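Long-range contact in ecdysteroid-phosphate phosphatase (Bombyx mori, PDB 3C7T), which removes phosphate from inactive phosphorylated ecdysteroids to release the active moulting hormones, and also acts as a protein tyrosine phosphatase: residues 108-122 / 144-158. Sequence-based numbering, arbitrary orientation.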
loop_
_atom_site.group_PDB
_atom_site.type_symbol
_atom_site.label_atom_id
_atom_site.label_comp_id
_atom_site.label_asym_id
_atom_site.label_seq_id
_atom_site.Cartn_x
_atom_site.Cartn_y
_atom_site.Cartn_z
ATOM N N PRO A 108 23.258 -3.007 7.343
ATOM C CA PRO A 108 23.002 -4.346 7.891
ATOM C C PRO A 108 23.435 -4.527 9.348
ATOM O O PRO A 108 22.968 -5.437 10.014
ATOM C CB PRO A 108 23.845 -5.266 6.987
ATOM C CG PRO A 108 24.761 -4.339 6.198
ATOM C CD PRO A 108 23.959 -3.083 6.044
ATOM N N SER A 109 24.329 -3.670 9.836
ATOM C CA SER A 109 24.766 -3.732 11.230
ATOM C C SER A 109 23.689 -3.225 12.196
ATOM O O SER A 109 23.800 -3.428 13.408
ATOM C CB SER A 109 26.039 -2.920 11.426
ATOM O OG SER A 109 25.764 -1.546 11.234
ATOM N N VAL A 110 22.672 -2.546 11.662
ATOM C CA VAL A 110 21.557 -2.036 12.477
ATOM C C VAL A 110 20.520 -3.140 12.620
ATOM O O VAL A 110 19.766 -3.423 11.689
ATOM C CB VAL A 110 20.924 -0.744 11.897
ATOM C CG1 VAL A 110 19.792 -0.238 12.809
ATOM C CG2 VAL A 110 21.992 0.345 11.696
ATOM N N LYS A 111 20.514 -3.760 13.799
ATOM C CA LYS A 111 19.775 -4.986 14.042
ATOM C C LYS A 111 18.517 -4.711 14.841
ATOM O O LYS A 111 18.462 -3.760 15.631
ATOM C CB LYS A 111 20.642 -5.971 14.837
ATOM C CG LYS A 111 21.953 -6.378 14.176
ATOM C CD LYS A 111 21.737 -7.448 13.123
ATOM C CE LYS A 111 23.051 -8.021 12.662
ATOM N NZ LYS A 111 22.884 -8.666 11.327
ATOM N N ILE A 112 17.512 -5.555 14.639
ATOM C CA ILE A 112 16.277 -5.463 15.405
ATOM C C ILE A 112 16.433 -6.189 16.740
ATOM O O ILE A 112 16.684 -7.405 16.772
ATOM C CB ILE A 112 15.088 -6.076 14.642
ATOM C CG1 ILE A 112 14.906 -5.381 13.287
ATOM C CG2 ILE A 112 13.790 -5.947 15.474
ATOM C CD1 ILE A 112 14.089 -6.169 12.316
ATOM N N LYS A 113 16.284 -5.439 17.829
ATOM C CA LYS A 113 16.387 -5.981 19.175
ATOM C C LYS A 113 14.989 -6.300 19.691
ATOM O O LYS A 113 14.208 -5.388 19.973
ATOM C CB LYS A 113 17.068 -4.966 20.095
ATOM C CG LYS A 113 18.512 -4.610 19.675
ATOM C CD LYS A 113 19.162 -3.642 20.654
ATOM C CE LYS A 113 20.100 -2.658 19.947
ATOM N NZ LYS A 113 21.007 -3.326 18.967
ATOM N N VAL A 114 14.685 -7.590 19.821
ATOM C CA VAL A 114 13.341 -8.036 20.191
ATOM C C VAL A 114 13.238 -7.948 21.710
ATOM O O VAL A 114 13.971 -8.631 22.447
ATOM C CB VAL A 114 13.042 -9.458 19.647
ATOM C CG1 VAL A 114 11.755 -10.043 20.258
ATOM C CG2 VAL A 114 12.956 -9.429 18.123
ATOM N N GLU A 115 12.347 -7.069 22.157
ATOM C CA GLU A 115 12.228 -6.693 23.555
ATOM C C GLU A 115 10.820 -7.008 24.060
ATOM O O GLU A 115 9.867 -6.300 23.729
ATOM C CB GLU A 115 12.510 -5.199 23.696
ATOM C CG GLU A 115 12.390 -4.689 25.121
ATOM C CD GLU A 115 13.130 -5.587 26.107
ATOM O OE1 GLU A 115 14.379 -5.699 25.992
ATOM O OE2 GLU A 115 12.457 -6.182 26.974
ATOM N N PRO A 116 10.668 -8.092 24.835
ATOM C CA PRO A 116 9.346 -8.402 25.405
ATOM C C PRO A 116 8.784 -7.295 26.314
ATOM O O PRO A 116 7.565 -7.219 26.532
ATOM C CB PRO A 116 9.598 -9.708 26.179
ATOM C CG PRO A 116 10.816 -10.296 25.491
ATOM C CD PRO A 116 11.671 -9.124 25.170
ATOM N N GLY A 117 9.648 -6.411 26.801
ATOM C CA GLY A 117 9.181 -5.265 27.583
ATOM C C GLY A 117 8.170 -4.445 26.802
ATOM O O GLY A 117 7.285 -3.832 27.387
ATOM N N LEU A 118 8.293 -4.465 25.474
ATOM C CA LEU A 118 7.428 -3.689 24.587
ATOM C C LEU A 118 6.106 -4.369 24.227
ATOM O O LEU A 118 5.259 -3.751 23.569
ATOM C CB LEU A 118 8.210 -3.314 23.306
ATOM C CG LEU A 118 9.468 -2.441 23.499
ATOM C CD1 LEU A 118 10.123 -2.211 22.155
ATOM C CD2 LEU A 118 9.142 -1.108 24.193
ATOM N N PHE A 119 5.907 -5.619 24.653
ATOM C CA PHE A 119 4.663 -6.319 24.291
ATOM C C PHE A 119 3.416 -5.635 24.884
ATOM O O PHE A 119 3.471 -5.020 25.955
ATOM C CB PHE A 119 4.724 -7.824 24.628
ATOM C CG PHE A 119 3.578 -8.622 24.048
ATOM C CD1 PHE A 119 3.444 -8.772 22.676
ATOM C CD2 PHE A 119 2.636 -9.225 24.893
ATOM C CE1 PHE A 119 2.376 -9.499 22.136
ATOM C CE2 PHE A 119 1.566 -9.968 24.367
ATOM C CZ PHE A 119 1.437 -10.104 22.987
ATOM N N GLU A 120 2.294 -5.741 24.154
ATOM C CA GLU A 120 1.029 -5.141 24.535
ATOM C C GLU A 120 0.550 -5.666 25.896
ATOM O O GLU A 120 1.088 -6.639 26.423
ATOM C CB GLU A 120 -0.025 -5.449 23.465
ATOM C CG GLU A 120 -0.476 -6.909 23.445
ATOM C CD GLU A 120 -1.481 -7.209 22.341
ATOM O OE1 GLU A 120 -1.748 -6.297 21.512
ATOM O OE2 GLU A 120 -2.018 -8.358 22.322
ATOM N N PHE A 121 -0.455 -4.999 26.450
ATOM C CA PHE A 121 -1.058 -5.379 27.721
ATOM C C PHE A 121 -1.698 -6.758 27.618
ATOM O O PHE A 121 -2.511 -7.014 26.720
ATOM C CB PHE A 121 -2.079 -4.289 28.099
ATOM C CG PHE A 121 -2.854 -4.547 29.364
ATOM C CD1 PHE A 121 -2.297 -5.234 30.446
ATOM C CD2 PHE A 121 -4.146 -4.029 29.486
ATOM C CE1 PHE A 121 -3.036 -5.441 31.599
ATOM C CE2 PHE A 121 -4.879 -4.230 30.631
ATOM C CZ PHE A 121 -4.317 -4.932 31.693
ATOM N N LYS A 122 -1.316 -7.639 28.542
ATOM C CA LYS A 122 -1.948 -8.944 28.712
ATOM C C LYS A 122 -3.120 -8.857 29.700
ATOM O O LYS A 122 -2.945 -9.086 30.908
ATOM C CB LYS A 122 -0.915 -9.971 29.194
ATOM C CG LYS A 122 0.248 -10.174 28.227
ATOM C CD LYS A 122 1.245 -11.179 28.768
ATOM C CE LYS A 122 2.071 -10.597 29.919
ATOM N NZ LYS A 122 2.669 -11.701 30.730
ATOM N N ASN A 144 16.217 -8.952 10.024
ATOM C CA ASN A 144 17.544 -8.623 10.564
ATOM C C ASN A 144 17.585 -8.477 12.091
ATOM O O ASN A 144 17.877 -7.417 12.624
ATOM C CB ASN A 144 18.094 -7.374 9.877
ATOM C CG ASN A 144 19.599 -7.261 10.000
ATOM O OD1 ASN A 144 20.295 -8.270 10.129
ATOM N ND2 ASN A 144 20.114 -6.031 9.943
ATOM N N VAL A 145 17.305 -9.569 12.786
ATOM C CA VAL A 145 17.156 -9.561 14.231
ATOM C C VAL A 145 18.530 -9.734 14.915
ATOM O O VAL A 145 19.377 -10.499 14.438
ATOM C CB VAL A 145 16.165 -10.675 14.684
ATOM C CG1 VAL A 145 16.264 -10.941 16.179
ATOM C CG2 VAL A 145 14.728 -10.310 14.296
ATOM N N ASP A 146 18.736 -9.013 16.013
ATOM C CA ASP A 146 19.963 -9.126 16.803
ATOM C C ASP A 146 19.979 -10.438 17.605
ATOM O O ASP A 146 19.224 -10.594 18.561
ATOM C CB ASP A 146 20.074 -7.920 17.750
ATOM C CG ASP A 146 21.468 -7.745 18.333
ATOM O OD1 ASP A 146 22.286 -8.696 18.279
ATOM O OD2 ASP A 146 21.735 -6.638 18.848
ATOM N N MET A 147 20.862 -11.361 17.221
ATOM C CA MET A 147 20.979 -12.685 17.873
ATOM C C MET A 147 21.592 -12.643 19.278
ATOM O O MET A 147 21.336 -13.518 20.110
ATOM C CB MET A 147 21.818 -13.628 17.001
ATOM C CG MET A 147 21.114 -14.122 15.754
ATOM S SD MET A 147 19.563 -14.913 16.196
ATOM C CE MET A 147 19.576 -16.237 14.986
ATOM N N THR A 148 22.412 -11.633 19.535
ATOM C CA THR A 148 23.097 -11.527 20.815
ATOM C C THR A 148 22.442 -10.493 21.725
ATOM O O THR A 148 23.039 -10.038 22.701
ATOM C CB THR A 148 24.599 -11.232 20.633
ATOM O OG1 THR A 148 24.762 -10.014 19.895
ATOM C CG2 THR A 148 25.286 -12.376 19.878
ATOM N N TYR A 149 21.199 -10.134 21.431
ATOM C CA TYR A 149 20.511 -9.191 22.290
ATOM C C TYR A 149 19.952 -9.873 23.544
ATOM O O TYR A 149 19.257 -10.883 23.451
ATOM C CB TYR A 149 19.395 -8.469 21.527
ATOM C CG TYR A 149 18.643 -7.488 22.385
ATOM C CD1 TYR A 149 19.283 -6.376 22.930
ATOM C CD2 TYR A 149 17.290 -7.677 22.670
ATOM C CE1 TYR A 149 18.591 -5.468 23.733
ATOM C CE2 TYR A 149 16.590 -6.769 23.467
ATOM C CZ TYR A 149 17.247 -5.673 23.992
ATOM O OH TYR A 149 16.563 -4.772 24.772
ATOM N N LYS A 150 20.249 -9.312 24.712
ATOM C CA LYS A 150 19.692 -9.817 25.970
ATOM C C LYS A 150 18.627 -8.833 26.483
ATOM O O LYS A 150 18.955 -7.707 26.860
ATOM C CB LYS A 150 20.806 -10.078 26.999
ATOM C CG LYS A 150 21.688 -11.302 26.655
ATOM C CD LYS A 150 23.096 -11.210 27.243
ATOM C CE LYS A 150 24.076 -12.184 26.563
ATOM N NZ LYS A 150 24.424 -11.796 25.144
ATOM N N PRO A 151 17.336 -9.238 26.437
ATOM C CA PRO A 151 16.211 -8.344 26.737
ATOM C C PRO A 151 16.194 -7.800 28.155
ATOM O O PRO A 151 16.605 -8.494 29.088
ATOM C CB PRO A 151 14.977 -9.233 26.521
ATOM C CG PRO A 151 15.447 -10.350 25.673
ATOM C CD PRO A 151 16.869 -10.585 26.070
ATOM N N TYR A 152 15.698 -6.573 28.307
ATOM C CA TYR A 152 15.520 -5.960 29.624
ATOM C C TYR A 152 14.449 -6.628 30.465
ATOM O O TYR A 152 14.542 -6.649 31.697
ATOM C CB TYR A 152 15.208 -4.471 29.502
ATOM C CG TYR A 152 16.304 -3.685 28.849
ATOM C CD1 TYR A 152 17.577 -3.602 29.435
ATOM C CD2 TYR A 152 16.083 -3.013 27.650
ATOM C CE1 TYR A 152 18.602 -2.874 28.822
ATOM C CE2 TYR A 152 17.092 -2.285 27.041
ATOM C CZ TYR A 152 18.343 -2.215 27.636
ATOM O OH TYR A 152 19.326 -1.499 27.036
ATOM N N VAL A 153 13.429 -7.149 29.790
ATOM C CA VAL A 153 12.284 -7.761 30.443
ATOM C C VAL A 153 12.101 -9.177 29.931
ATOM O O VAL A 153 12.060 -9.428 28.725
ATOM C CB VAL A 153 10.972 -6.945 30.239
ATOM C CG1 VAL A 153 9.772 -7.729 30.725
ATOM C CG2 VAL A 153 11.050 -5.597 30.958
ATOM N N GLU A 154 12.029 -10.093 30.887
ATOM C CA GLU A 154 11.632 -11.461 30.670
ATOM C C GLU A 154 10.134 -11.458 30.921
ATOM O O GLU A 154 9.672 -10.909 31.929
ATOM C CB GLU A 154 12.351 -12.344 31.700
ATOM C CG GLU A 154 11.773 -13.746 31.889
ATOM C CD GLU A 154 12.473 -14.782 31.029
ATOM O OE1 GLU A 154 13.637 -15.137 31.346
ATOM O OE2 GLU A 154 11.852 -15.236 30.036
ATOM N N MET A 155 9.360 -12.058 30.026
ATOM C CA MET A 155 7.916 -12.025 30.202
ATOM C C MET A 155 7.248 -13.388 29.983
ATOM O O MET A 155 7.624 -14.145 29.088
ATOM C CB MET A 155 7.316 -10.951 29.295
ATOM C CG MET A 155 5.886 -10.600 29.588
ATOM S SD MET A 155 5.197 -9.872 28.106
ATOM C CE MET A 155 5.369 -11.231 26.939
ATOM N N ASP A 156 6.254 -13.687 30.811
ATOM C CA ASP A 156 5.575 -14.970 30.726
ATOM C C ASP A 156 4.220 -14.893 30.000
ATOM O O ASP A 156 3.832 -13.837 29.484
ATOM C CB ASP A 156 5.464 -15.613 32.117
ATOM C CG ASP A 156 4.259 -15.133 32.900
ATOM O OD1 ASP A 156 3.891 -13.939 32.792
ATOM O OD2 ASP A 156 3.682 -15.969 33.632
ATOM N N ALA A 157 3.520 -16.026 29.964
ATOM C CA ALA A 157 2.273 -16.188 29.211
ATOM C C ALA A 157 1.025 -15.784 30.009
ATOM O O ALA A 157 -0.110 -15.938 29.525
ATOM C CB ALA A 157 2.144 -17.643 28.721
ATOM N N SER A 158 1.236 -15.250 31.213
ATOM C CA SER A 158 0.147 -15.000 32.144
ATOM C C SER A 158 -0.378 -13.574 32.054
ATOM O O SER A 158 0.380 -12.650 31.763
ATOM C CB SER A 158 0.621 -15.280 33.571
ATOM O OG SER A 158 -0.202 -16.242 34.204
HETATM O O HOH W 1 16.580 -9.874 19.502
#
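The carboxylate of E115 reaches across to Y149, Y152 and V153, and exemplifies how one buried acid can hold an irregular loop against a sheet edge. OE1 accepts from Y149 OH at 2.7 Å on its anti lone pair and, on the syn side, from the backbone N of Y152; OE2 likewise accepts from the V153 N on its syn side and, through its anti lone pair, from the G117 N. Four donors thus fix the group's rotation and would probably favour its charged form. CG lies anti to the backbone N (chi1 179°) and the chain bends at chi2, which carries the carboxylate to the loop. A glutamine here would probably give up part of this grip, its NH2 facing N-H donors so that at least one backbone amide loses its mate. Packing is close around this centre: K113 CB sits 3.6 Å above the middle of the Y149 ring, a CH-pi contact, P116 CD meets P151 CB, and V153 CB rests 3.6 Å from G117 CA.

Toward solvent, apolar packing gives way to bonds from long side chains. Beside Y149, K113 NZ forms a salt bridge to D146 OD2 at 3.4 Å, its hydrogen bond weak, and a water links V114 N to D146 O. At one end N144 ND2 donates almost straight to P108 O (173°), while K111 NZ donates to N144 OD1. At the other, the K122 chain runs antiparallel to that of M155, and its NZ donates to D156 O and S158 O and pairs with D156 OD1, where D156, A157 and S158 lie exposed.

A single backbone bridge, I112 with V145, brings the loop between helices 135-140 and 162-179 alongside 112-114, an outermost strand within this chain of the sheet of the C-terminal phosphoglycerate-mutase-like (histidine phosphatase) domain. E120, further along 108-122, belongs to the tungstate pocket. Strand 84-87 pairs with 112-114, helix 91-104 packs on I112, and helix 162-179 touches E115 and Y152.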